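Local atomic coordinates of GH26C (Muricauda sp. MAR_2010_75, PDB entry 6Q78), a protein that probably hydrolyses internal beta-1,4-mannosidic linkages in mannans, as an endo-acting glycoside hydrolase of family 26 with a TIM-barrel fold. Residues 209-212 against 216-219; 202-207 against 258-263; 380-385 against 391-396; 88-93 against 141-146. One frame throughout, in Å; residues are numbered along the deposited sequence.

Interaction 1: residues 209-212 against 216-219; sequences SLVG and ALVP
A single antiparallel beta bridge between Val211 and Leu217 closes the turn that leads from helix 193-208 into barrel strand 220-223. This is an alpha-to-beta connection of the TIM barrel. The two residues form a non-hydrogen-bonded pair, with Val211 CA and Leu217 CA 4.5 Å apart, and one backbone bond lies on either side of them. Val218 N donates to Leu210 O over 2.8 Å. Gly212 N donates to Ala216 O, also over 2.8 Å and nearly straight, with 167° at the hydrogen. The same two oxygens each take a CA-H contact: Leu217 CA approaches Leu210 O to 3.2 Å, and Val211 CA approaches Ala216 O.

Leu210 and Val218 turn toward each other and are buried. Their meeting is close to the main chain, CB to CB at 3.8 Å. Beyond them Val218 packs on Leu145 and Phe148, and Leu210 on Arg141, all from helix 132-150. Val211 and Leu217 lie nearer the surface and their side chains cross obliquely. With chi1 at 179°, Val211 CG1 is opposite the backbone N. Val211 CG2 is left beside the N, 3.8 Å from Leu217 CD2.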
loop_
_atom_site.group_PDB
_atom_site.type_symbol
_atom_site.label_atom_id
_atom_site.label_comp_id
_atom_site.label_asym_id
_atom_site.label_seq_id
_atom_site.Cartn_x
_atom_site.Cartn_y
_atom_site.Cartn_z
ATOM N N SER A 209 -1.945 -4.638 -18.664
ATOM C CA SER A 209 -3.100 -5.407 -19.100
ATOM C C SER A 209 -4.378 -4.967 -18.410
ATOM O O SER A 209 -5.450 -5.445 -18.787
ATOM C CB SER A 209 -2.918 -6.914 -18.828
ATOM O OG SER A 209 -3.290 -7.271 -17.497
ATOM N N LEU A 210 -4.290 -4.095 -17.394
ATOM C CA LEU A 210 -5.448 -3.766 -16.559
ATOM C C LEU A 210 -6.274 -2.692 -17.250
ATOM O O LEU A 210 -5.983 -1.496 -17.114
ATOM C CB LEU A 210 -4.982 -3.257 -15.196
ATOM C CG LEU A 210 -4.157 -4.238 -14.389
ATOM C CD1 LEU A 210 -3.625 -3.538 -13.136
ATOM C CD2 LEU A 210 -5.048 -5.459 -13.987
ATOM N N VAL A 211 -7.301 -3.110 -17.987
ATOM C CA VAL A 211 -8.180 -2.178 -18.715
ATOM C C VAL A 211 -9.570 -2.228 -18.079
ATOM O O VAL A 211 -10.196 -3.295 -18.027
ATOM C CB VAL A 211 -8.234 -2.490 -20.218
ATOM C CG1 VAL A 211 -9.197 -1.490 -20.886
ATOM C CG2 VAL A 211 -6.844 -2.430 -20.835
ATOM N N GLY A 212 -10.048 -1.072 -17.594
ATOM C CA GLY A 212 -11.363 -0.998 -16.968
ATOM C C GLY A 212 -12.487 -1.106 -17.985
ATOM O O GLY A 212 -12.286 -1.121 -19.205
ATOM N N ALA A 216 -10.082 2.578 -20.108
ATOM C CA ALA A 216 -8.840 3.180 -19.654
ATOM C C ALA A 216 -8.011 2.162 -18.863
ATOM O O ALA A 216 -8.552 1.263 -18.210
ATOM C CB ALA A 216 -9.130 4.338 -18.691
ATOM N N LEU A 217 -6.693 2.359 -18.867
ATOM C CA LEU A 217 -5.825 1.599 -17.969
ATOM C C LEU A 217 -6.081 1.952 -16.503
ATOM O O LEU A 217 -6.256 3.116 -16.136
ATOM C CB LEU A 217 -4.342 1.846 -18.306
ATOM C CG LEU A 217 -3.888 1.285 -19.658
ATOM C CD1 LEU A 217 -2.439 1.669 -19.962
ATOM C CD2 LEU A 217 -4.025 -0.223 -19.619
ATOM N N VAL A 218 -6.059 0.935 -15.649
ATOM C CA VAL A 218 -6.285 1.108 -14.217
ATOM C C VAL A 218 -5.016 1.671 -13.585
ATOM O O VAL A 218 -3.967 0.994 -13.605
ATOM C CB VAL A 218 -6.602 -0.239 -13.549
ATOM C CG1 VAL A 218 -6.749 -0.046 -12.030
ATOM C CG2 VAL A 218 -7.854 -0.861 -14.170
ATOM N N PRO A 219 -5.038 2.860 -12.974
ATOM C CA PRO A 219 -3.844 3.315 -12.240
ATOM C C PRO A 219 -3.643 2.469 -11.004
ATOM O O PRO A 219 -4.600 2.157 -10.297
ATOM C CB PRO A 219 -4.176 4.769 -11.863
ATOM C CG PRO A 219 -5.271 5.160 -12.879
ATOM C CD PRO A 219 -6.077 3.904 -13.043
#

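Interaction 2: residues 202-207 against 258-263; sequences KIASFT and NTLSVN
Ile203 O is held twice by Thr207, the residue whose methyl meets Val262 across the contact. Thr207 N reaches this oxygen at 2.8 Å as the ordinary helix bond. Thr207 OG1 donates to the same Ile203 O, also at 2.8 Å, from the opposite face of the carbonyl plane. The hydroxyl stands above that plane and not on a lone pair. With chi1 at -63°, OG1 sits beside the backbone N and CG2 takes the place opposite it. The hydroxyl is thus turned back into its own helix, and the methyl is left to the other segment.

The contact itself is apolar. Ala204 is its middle, pointing its methyl between two branched side chains. Val262 CG2 comes to 3.5 Å from Ala204 CB, tighter than usual for two carbons. Leu260 CD1 approaches Ala204 CB to 3.6 Å. Val262 uses its other methyl on Thr207: Val262 CG1 lies 4.0 Å from Thr207 CG2, and these two side chains cross at about a right angle.

Leu260 and Val262 flank Ser261, where the chain leaves helix 242-259 with a positive phi of 49°. Leu260 O also takes a hydrogen bond from Lys208 NZ, a second tie to helix 193-208. Helices 193-208 and 242-259 precede the neighbouring parallel strands 220-223 and 265-269. The contact packs helix 193-208 against the turn that follows helix 242-259, in the outer helical layer of a TIM barrel.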
loop_
_atom_site.group_PDB
_atom_site.type_symbol
_atom_site.label_atom_id
_atom_site.label_comp_id
_atom_site.label_asym_id
_atom_site.label_seq_id
_atom_site.Cartn_x
_atom_site.Cartn_y
_atom_site.Cartn_z
ATOM N N LYS A 202 7.289 -9.045 -15.834
ATOM C CA LYS A 202 5.982 -9.638 -15.534
ATOM C C LYS A 202 5.077 -8.636 -14.822
ATOM O O LYS A 202 3.894 -8.514 -15.160
ATOM C CB LYS A 202 6.163 -10.888 -14.653
ATOM C CG LYS A 202 4.848 -11.564 -14.236
ATOM C CD LYS A 202 4.061 -12.031 -15.485
ATOM C CE LYS A 202 2.626 -12.455 -15.116
ATOM N NZ LYS A 202 2.618 -13.647 -14.195
ATOM N N ILE A 203 5.610 -7.880 -13.853
ATOM C CA ILE A 203 4.815 -6.822 -13.236
ATOM C C ILE A 203 4.315 -5.843 -14.294
ATOM O O ILE A 203 3.150 -5.417 -14.269
ATOM C CB ILE A 203 5.632 -6.118 -12.135
ATOM C CG1 ILE A 203 5.734 -7.058 -10.915
ATOM C CG2 ILE A 203 4.963 -4.756 -11.752
ATOM C CD1 ILE A 203 6.614 -6.511 -9.808
ATOM N N ALA A 204 5.188 -5.451 -15.228
ATOM C CA ALA A 204 4.794 -4.478 -16.246
ATOM C C ALA A 204 3.722 -5.033 -17.167
ATOM O O ALA A 204 2.754 -4.323 -17.486
ATOM C CB ALA A 204 6.019 -4.049 -17.050
ATOM N N SER A 205 3.872 -6.282 -17.633
ATOM C CA SER A 205 2.877 -6.831 -18.544
ATOM C C SER A 205 1.539 -6.996 -17.834
ATOM O O SER A 205 0.478 -6.693 -18.413
ATOM C CB SER A 205 3.365 -8.136 -19.179
ATOM O OG SER A 205 3.457 -9.155 -18.222
ATOM N N PHE A 206 1.556 -7.416 -16.564
ATOM C CA PHE A 206 0.298 -7.496 -15.831
ATOM C C PHE A 206 -0.313 -6.113 -15.690
ATOM O O PHE A 206 -1.526 -5.924 -15.903
ATOM C CB PHE A 206 0.536 -8.124 -14.443
ATOM C CG PHE A 206 -0.696 -8.199 -13.589
ATOM C CD1 PHE A 206 -1.047 -7.150 -12.752
ATOM C CD2 PHE A 206 -1.534 -9.306 -13.662
ATOM C CE1 PHE A 206 -2.185 -7.242 -11.955
ATOM C CE2 PHE A 206 -2.685 -9.380 -12.892
ATOM C CZ PHE A 206 -3.012 -8.366 -12.045
ATOM N N THR A 207 0.499 -5.145 -15.262
ATOM C CA THR A 207 -0.041 -3.808 -15.004
ATOM C C THR A 207 -0.598 -3.167 -16.281
ATOM O O THR A 207 -1.670 -2.529 -16.255
ATOM C CB THR A 207 1.067 -2.957 -14.390
ATOM O OG1 THR A 207 1.457 -3.516 -13.126
ATOM C CG2 THR A 207 0.591 -1.515 -14.140
ATOM N N ASN A 258 10.646 3.779 -17.682
ATOM C CA ASN A 258 11.327 4.116 -18.919
ATOM C C ASN A 258 11.513 2.899 -19.824
ATOM O O ASN A 258 10.980 2.873 -20.933
ATOM C CB ASN A 258 12.644 4.836 -18.589
ATOM C CG ASN A 258 12.399 6.136 -17.836
ATOM O OD1 ASN A 258 12.953 6.370 -16.766
ATOM N ND2 ASN A 258 11.546 6.976 -18.387
ATOM N N THR A 259 12.235 1.873 -19.370
ATOM C CA THR A 259 12.482 0.719 -20.234
ATOM C C THR A 259 11.191 0.013 -20.632
ATOM O O THR A 259 11.019 -0.363 -21.801
ATOM C CB THR A 259 13.457 -0.235 -19.549
ATOM O OG1 THR A 259 14.657 0.486 -19.270
ATOM C CG2 THR A 259 13.798 -1.404 -20.452
ATOM N N LEU A 260 10.271 -0.178 -19.680
ATOM C CA LEU A 260 9.060 -0.958 -19.925
ATOM C C LEU A 260 7.830 -0.078 -20.161
ATOM O O LEU A 260 6.720 -0.605 -20.307
ATOM C CB LEU A 260 8.802 -1.938 -18.766
ATOM C CG LEU A 260 9.976 -2.871 -18.497
ATOM C CD1 LEU A 260 9.635 -3.758 -17.347
ATOM C CD2 LEU A 260 10.333 -3.693 -19.746
ATOM N N SER A 261 8.010 1.241 -20.193
ATOM C CA SER A 261 6.940 2.208 -20.500
ATOM C C SER A 261 5.655 1.977 -19.716
ATOM O O SER A 261 4.547 2.079 -20.266
ATOM C CB SER A 261 6.646 2.266 -21.997
ATOM O OG SER A 261 7.826 2.564 -22.730
ATOM N N VAL A 262 5.786 1.725 -18.413
ATOM C CA VAL A 262 4.603 1.576 -17.567
ATOM C C VAL A 262 4.133 2.971 -17.190
ATOM O O VAL A 262 4.803 3.683 -16.437
ATOM C CB VAL A 262 4.878 0.751 -16.311
ATOM C CG1 VAL A 262 3.601 0.698 -15.439
ATOM C CG2 VAL A 262 5.288 -0.682 -16.707
ATOM N N ASN A 263 2.974 3.362 -17.706
ATOM C CA ASN A 263 2.479 4.712 -17.509
ATOM C C ASN A 263 1.290 4.792 -16.572
ATOM O O ASN A 263 0.745 5.889 -16.382
ATOM C CB ASN A 263 2.123 5.320 -18.874
ATOM C CG ASN A 263 3.345 5.652 -19.671
ATOM O OD1 ASN A 263 4.359 6.036 -19.093
ATOM N ND2 ASN A 263 3.269 5.528 -21.001
#

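Interaction 3: residues 380-385 against 391-396; sequences YCTPVP and NDFMEF
Phe393 makes the whole contact from helix 390-397, and Pro383 and Thr382 receive it. Just before it, Asp392 links the helix to the start of helix 351-361: OD2 is hydrogen-bonded to Phe352 N and OD1 to Thr353 OG1.

Phe393 comes next. Its ring swings out opposite the backbone N (chi1 -169°) and is directed at the loop. The proline ring lies across its root and one face. Pro383 CG touches Phe393 CB at 3.5 Å. Pro383 CD sits over the ring, 4.1 Å from the centroid of Phe393 and 26° off the normal, as a CH-pi contact displaced toward the rim. Farther out, Thr382 CG2 meets Phe393 CE1 at 3.9 Å, approaching the ring obliquely. Thr382 can offer a methyl here because its OG1 lies between N and the carbonyl carbon (chi1 60°) and is hydrogen-bonded to Gln85 OE1. Thr382 O is hydrogen-bonded to Asn375 ND2.

Met394 follows and rests on Met105. Glu395 N and Phe396 N are hydrogen-bonded back to Asn391 O and Asp392 O at 3.0 Å each, so the helix is regular through the contact. Phe396 packs on Phe352 and Phe372.

Phe393 is packed among three elements: helix 351-361, where Phe352 meets it edge-to-face; helix 101-106, through Met105 and Thr106; and barrel strand 369-372, through Phe372.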
loop_
_atom_site.group_PDB
_atom_site.type_symbol
_atom_site.label_atom_id
_atom_site.label_comp_id
_atom_site.label_asym_id
_atom_site.label_seq_id
_atom_site.Cartn_x
_atom_site.Cartn_y
_atom_site.Cartn_z
ATOM N N TYR A 380 -9.189 -11.040 12.704
ATOM C CA TYR A 380 -9.754 -9.918 11.972
ATOM C C TYR A 380 -9.146 -8.624 12.472
ATOM O O TYR A 380 -8.844 -8.472 13.661
ATOM C CB TYR A 380 -11.301 -9.856 12.113
ATOM C CG TYR A 380 -11.875 -9.598 13.516
ATOM C CD1 TYR A 380 -12.012 -10.626 14.434
ATOM C CD2 TYR A 380 -12.313 -8.327 13.892
ATOM C CE1 TYR A 380 -12.564 -10.408 15.701
ATOM C CE2 TYR A 380 -12.881 -8.093 15.167
ATOM C CZ TYR A 380 -12.998 -9.142 16.063
ATOM O OH TYR A 380 -13.572 -8.966 17.326
ATOM N N CYS A 381 -8.984 -7.682 11.551
ATOM C CA CYS A 381 -8.672 -6.333 11.975
ATOM C C CYS A 381 -9.725 -5.323 11.558
ATOM O O CYS A 381 -9.595 -4.147 11.899
ATOM C CB CYS A 381 -7.269 -5.894 11.524
ATOM S SG CYS A 381 -7.086 -5.707 9.739
ATOM N N THR A 382 -10.752 -5.747 10.817
ATOM C CA THR A 382 -11.974 -4.957 10.737
ATOM C C THR A 382 -13.130 -5.889 11.079
ATOM O O THR A 382 -13.141 -7.058 10.670
ATOM C CB THR A 382 -12.190 -4.348 9.325
ATOM O OG1 THR A 382 -12.293 -5.392 8.341
ATOM C CG2 THR A 382 -11.072 -3.345 8.966
ATOM N N PRO A 383 -14.105 -5.415 11.858
ATOM C CA PRO A 383 -15.142 -6.317 12.376
ATOM C C PRO A 383 -16.270 -6.522 11.373
ATOM O O PRO A 383 -16.424 -5.781 10.393
ATOM C CB PRO A 383 -15.672 -5.564 13.604
ATOM C CG PRO A 383 -15.525 -4.110 13.207
ATOM C CD PRO A 383 -14.156 -4.084 12.484
ATOM N N VAL A 384 -17.039 -7.580 11.625
ATOM C CA VAL A 384 -18.317 -7.778 10.945
ATOM C C VAL A 384 -19.381 -7.752 12.039
ATOM O O VAL A 384 -19.042 -7.802 13.233
ATOM C CB VAL A 384 -18.337 -9.073 10.112
ATOM C CG1 VAL A 384 -17.269 -9.019 8.977
ATOM C CG2 VAL A 384 -18.206 -10.297 10.984
ATOM N N PRO A 385 -20.648 -7.683 11.679
ATOM C CA PRO A 385 -21.655 -7.504 12.726
ATOM C C PRO A 385 -21.681 -8.629 13.764
ATOM O O PRO A 385 -21.575 -9.781 13.462
ATOM C CB PRO A 385 -22.965 -7.395 11.923
ATOM C CG PRO A 385 -22.527 -6.799 10.610
ATOM C CD PRO A 385 -21.234 -7.517 10.339
ATOM N N ASN A 391 -19.411 -1.688 16.863
ATOM C CA ASN A 391 -19.964 -0.359 17.054
ATOM C C ASN A 391 -18.910 0.736 16.978
ATOM O O ASN A 391 -19.130 1.791 16.439
ATOM C CB ASN A 391 -20.800 -0.264 18.345
ATOM C CG ASN A 391 -21.532 1.061 18.459
ATOM O OD1 ASN A 391 -21.173 1.901 19.256
ATOM N ND2 ASN A 391 -22.550 1.248 17.625
ATOM N N ASP A 392 -17.749 0.438 17.545
ATOM C CA ASP A 392 -16.625 1.359 17.533
ATOM C C ASP A 392 -16.211 1.627 16.069
ATOM O O ASP A 392 -15.985 2.735 15.692
ATOM C CB ASP A 392 -15.479 0.750 18.362
ATOM C CG ASP A 392 -14.194 1.544 18.305
ATOM O OD1 ASP A 392 -14.228 2.752 18.251
ATOM O OD2 ASP A 392 -13.167 0.884 18.340
ATOM N N PHE A 393 -16.174 0.586 15.265
ATOM C CA PHE A 393 -15.839 0.749 13.857
ATOM C C PHE A 393 -16.880 1.598 13.140
ATOM O O PHE A 393 -16.550 2.397 12.318
ATOM C CB PHE A 393 -15.699 -0.607 13.189
ATOM C CG PHE A 393 -15.113 -0.559 11.807
ATOM C CD1 PHE A 393 -13.779 -0.359 11.641
ATOM C CD2 PHE A 393 -15.882 -0.740 10.707
ATOM C CE1 PHE A 393 -13.210 -0.346 10.377
ATOM C CE2 PHE A 393 -15.343 -0.710 9.445
ATOM C CZ PHE A 393 -13.989 -0.519 9.274
ATOM N N MET A 394 -18.155 1.402 13.462
ATOM C CA MET A 394 -19.202 2.199 12.843
ATOM C C MET A 394 -19.064 3.659 13.182
ATOM O O MET A 394 -19.261 4.507 12.359
ATOM C CB MET A 394 -20.577 1.702 13.283
ATOM C CG MET A 394 -20.932 0.348 12.730
ATOM S SD MET A 394 -21.113 0.298 10.934
ATOM C CE MET A 394 -21.819 1.872 10.523
ATOM N N GLU A 395 -18.725 3.940 14.426
ATOM C CA GLU A 395 -18.522 5.301 14.831
ATOM C C GLU A 395 -17.350 5.915 14.073
ATOM O O GLU A 395 -17.435 7.028 13.622
ATOM C CB GLU A 395 -18.335 5.418 16.350
ATOM C CG GLU A 395 -18.220 6.858 16.796
ATOM C CD GLU A 395 -18.146 7.033 18.291
ATOM O OE1 GLU A 395 -18.113 6.035 19.021
ATOM O OE2 GLU A 395 -18.095 8.186 18.692
ATOM N N PHE A 396 -16.279 5.149 13.925
ATOM C CA PHE A 396 -15.109 5.606 13.188
ATOM C C PHE A 396 -15.454 5.919 11.734
ATOM O O PHE A 396 -15.132 7.003 11.242
ATOM C CB PHE A 396 -14.000 4.552 13.324
ATOM C CG PHE A 396 -12.884 4.649 12.308
ATOM C CD1 PHE A 396 -12.039 5.749 12.271
ATOM C CD2 PHE A 396 -12.652 3.603 11.433
ATOM C CE1 PHE A 396 -10.996 5.818 11.350
ATOM C CE2 PHE A 396 -11.607 3.652 10.505
ATOM C CZ PHE A 396 -10.766 4.765 10.477
#

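Interaction 4: residues 88-93 against 141-146; sequences AFSSFY and RDDVLR
Phe89 and Arg146 form the tight part of this contact, a cation-pi stack. The guanidinium lies flat on one face of the ring, with centres 4.0 Å apart and planes at 15°. Arg146 CZ is 26° off the ring normal. The closest atoms are Arg146 NH2 and Phe89 CD1, at 3.5 Å. Arg146 reaches the ring with an extended chain, leaving the helix with CG opposite its backbone N (chi1 164°). The edge of the same ring is turned to the backbone of Asp143: the carbonyl O lies near the ring plane, 4.0 Å from Phe89 CD2. Leu113, Ala147 and Met150 also pack on Phe89.

The contact joins two parts of the TIM barrel. Residues 88-93 belong to the loop that follows strand 81-86, at the C-terminal end of that strand. Residues 141-146 are on helix 132-150 of the outer layer.

The other part of the contact is looser and largely mediated by water. Ser90 is exposed, and its CB comes to 3.5 Å from Asp143 OD1, while its OG meets the carboxylate through a water. That water donates to Asp143 OD1 over 2.8 Å, accepts from Phe89 N and is also hydrogen-bonded to Ser90 OG. Asp143 thus takes hold of the loop backbone indirectly. A second water bridges the loop to the arginine. It donates to Phe89 O over 2.7 Å and accepts from Arg146 NH1 over 3.2 Å.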
loop_
_atom_site.group_PDB
_atom_site.type_symbol
_atom_site.label_atom_id
_atom_site.label_comp_id
_atom_site.label_asym_id
_atom_site.label_seq_id
_atom_site.Cartn_x
_atom_site.Cartn_y
_atom_site.Cartn_z
ATOM N N ALA A 88 -9.814 -7.137 0.107
ATOM C CA ALA A 88 -11.172 -6.958 0.636
ATOM C C ALA A 88 -12.200 -7.815 -0.111
ATOM O O ALA A 88 -13.241 -8.152 0.468
ATOM C CB ALA A 88 -11.563 -5.486 0.562
ATOM N N PHE A 89 -11.972 -8.129 -1.392
ATOM C CA PHE A 89 -12.945 -8.896 -2.177
ATOM C C PHE A 89 -12.663 -10.402 -2.236
ATOM O O PHE A 89 -13.471 -11.132 -2.837
ATOM C CB PHE A 89 -13.063 -8.312 -3.591
ATOM C CG PHE A 89 -13.480 -6.849 -3.632
ATOM C CD1 PHE A 89 -14.515 -6.371 -2.852
ATOM C CD2 PHE A 89 -12.837 -5.976 -4.487
ATOM C CE1 PHE A 89 -14.887 -5.033 -2.890
ATOM C CE2 PHE A 89 -13.202 -4.624 -4.535
ATOM C CZ PHE A 89 -14.236 -4.160 -3.723
ATOM N N SER A 90 -11.604 -10.881 -1.571
ATOM C CA SER A 90 -11.215 -12.291 -1.655
ATOM C C SER A 90 -10.813 -12.926 -0.323
ATOM O O SER A 90 -10.606 -14.155 -0.280
ATOM C CB SER A 90 -10.027 -12.426 -2.622
ATOM O OG SER A 90 -8.924 -11.592 -2.215
ATOM N N SER A 91 -10.672 -12.153 0.760
ATOM C CA SER A 91 -10.274 -12.685 2.060
ATOM C C SER A 91 -11.248 -12.170 3.103
ATOM O O SER A 91 -11.476 -10.958 3.199
ATOM C CB SER A 91 -8.837 -12.278 2.409
ATOM O OG SER A 91 -8.332 -13.094 3.482
ATOM N N PHE A 92 -11.874 -13.096 3.833
ATOM C CA PHE A 92 -12.971 -12.765 4.717
ATOM C C PHE A 92 -12.782 -13.447 6.056
ATOM O O PHE A 92 -12.300 -14.584 6.117
ATOM C CB PHE A 92 -14.308 -13.244 4.121
ATOM C CG PHE A 92 -14.480 -12.911 2.654
ATOM C CD1 PHE A 92 -14.061 -13.803 1.675
ATOM C CD2 PHE A 92 -15.055 -11.712 2.272
ATOM C CE1 PHE A 92 -14.227 -13.499 0.321
ATOM C CE2 PHE A 92 -15.239 -11.403 0.929
ATOM C CZ PHE A 92 -14.820 -12.291 -0.045
ATOM N N TYR A 93 -13.252 -12.779 7.114
ATOM C CA TYR A 93 -13.360 -13.441 8.410
ATOM C C TYR A 93 -14.168 -14.726 8.279
ATOM O O TYR A 93 -15.268 -14.738 7.698
ATOM C CB TYR A 93 -14.021 -12.495 9.417
ATOM C CG TYR A 93 -14.195 -13.043 10.807
ATOM C CD1 TYR A 93 -13.091 -13.229 11.636
ATOM C CD2 TYR A 93 -15.454 -13.347 11.292
ATOM C CE1 TYR A 93 -13.245 -13.722 12.918
ATOM C CE2 TYR A 93 -15.613 -13.856 12.572
ATOM C CZ TYR A 93 -14.497 -14.022 13.358
ATOM O OH TYR A 93 -14.642 -14.522 14.646
ATOM N N ARG A 141 -6.585 -9.916 -10.725
ATOM C CA ARG A 141 -6.925 -9.028 -11.850
ATOM C C ARG A 141 -8.429 -8.707 -11.869
ATOM O O ARG A 141 -8.831 -7.529 -11.977
ATOM C CB ARG A 141 -6.503 -9.702 -13.162
ATOM C CG ARG A 141 -6.716 -8.828 -14.395
ATOM C CD ARG A 141 -5.908 -9.374 -15.615
ATOM N NE ARG A 141 -6.109 -8.486 -16.765
ATOM C CZ ARG A 141 -7.222 -8.531 -17.497
ATOM N NH1 ARG A 141 -8.182 -9.399 -17.179
ATOM N NH2 ARG A 141 -7.400 -7.717 -18.535
ATOM N N ASP A 142 -9.278 -9.724 -11.662
ATOM C CA ASP A 142 -10.722 -9.483 -11.628
ATOM C C ASP A 142 -11.113 -8.552 -10.471
ATOM O O ASP A 142 -11.954 -7.659 -10.652
ATOM C CB ASP A 142 -11.453 -10.800 -11.468
ATOM C CG ASP A 142 -11.471 -11.632 -12.754
ATOM O OD1 ASP A 142 -11.031 -11.140 -13.833
ATOM O OD2 ASP A 142 -11.930 -12.781 -12.677
ATOM N N ASP A 143 -10.500 -8.716 -9.293
ATOM C CA ASP A 143 -10.854 -7.862 -8.153
ATOM C C ASP A 143 -10.385 -6.426 -8.378
ATOM O O ASP A 143 -11.103 -5.472 -8.027
ATOM C CB ASP A 143 -10.225 -8.419 -6.864
ATOM C CG ASP A 143 -10.902 -9.680 -6.354
ATOM O OD1 ASP A 143 -10.353 -10.303 -5.378
ATOM O OD2 ASP A 143 -11.940 -10.070 -6.908
ATOM N N VAL A 144 -9.206 -6.250 -8.999
ATOM C CA VAL A 144 -8.692 -4.911 -9.290
ATOM C C VAL A 144 -9.573 -4.199 -10.320
ATOM O O VAL A 144 -9.855 -2.991 -10.186
ATOM C CB VAL A 144 -7.224 -5.026 -9.740
ATOM C CG1 VAL A 144 -6.700 -3.726 -10.418
ATOM C CG2 VAL A 144 -6.352 -5.341 -8.516
ATOM N N LEU A 145 -9.991 -4.916 -11.371
ATOM C CA LEU A 145 -10.861 -4.294 -12.365
ATOM C C LEU A 145 -12.210 -3.954 -11.762
ATOM O O LEU A 145 -12.767 -2.874 -12.058
ATOM C CB LEU A 145 -11.043 -5.189 -13.596
ATOM C CG LEU A 145 -9.774 -5.534 -14.371
ATOM C CD1 LEU A 145 -10.151 -6.488 -15.539
ATOM C CD2 LEU A 145 -9.132 -4.270 -14.922
ATOM N N ARG A 146 -12.757 -4.847 -10.916
ATOM C CA ARG A 146 -13.995 -4.556 -10.186
ATOM C C ARG A 146 -13.829 -3.299 -9.341
ATOM O O ARG A 146 -14.685 -2.390 -9.349
ATOM C CB ARG A 146 -14.317 -5.746 -9.275
ATOM C CG ARG A 146 -15.347 -5.494 -8.143
ATOM C CD ARG A 146 -15.656 -6.820 -7.449
ATOM N NE ARG A 146 -16.446 -6.702 -6.238
ATOM C CZ ARG A 146 -16.678 -7.721 -5.419
ATOM N NH1 ARG A 146 -16.149 -8.913 -5.683
ATOM N NH2 ARG A 146 -17.420 -7.547 -4.330
HETATM O O HOH W 1 -9.647 -8.717 -3.150
HETATM O O HOH W 2 -16.115 -11.081 -3.365
#

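Along the chain, interaction 4 closes first, interaction 1 is nested within the loop closed by interaction 2, and interaction 3 comes last. Interactions 1 and 2 have centres about 12 Å apart and share helix 193-208, whose end runs directly into residues 209-212. Helix 132-150 ties both to interaction 4: Arg141 NH2 probably hydrogen-bonds to Ser209 O, and Arg141 CB packs on Phe206 CE2. Interaction 3 lies on the opposite side of the chain's centre from interaction 2, centres about 37 Å apart. It meets interaction 4 where Tyr380 packs edge-to-face on Tyr93. Together the contacts join loops and outer helices around the parallel barrel.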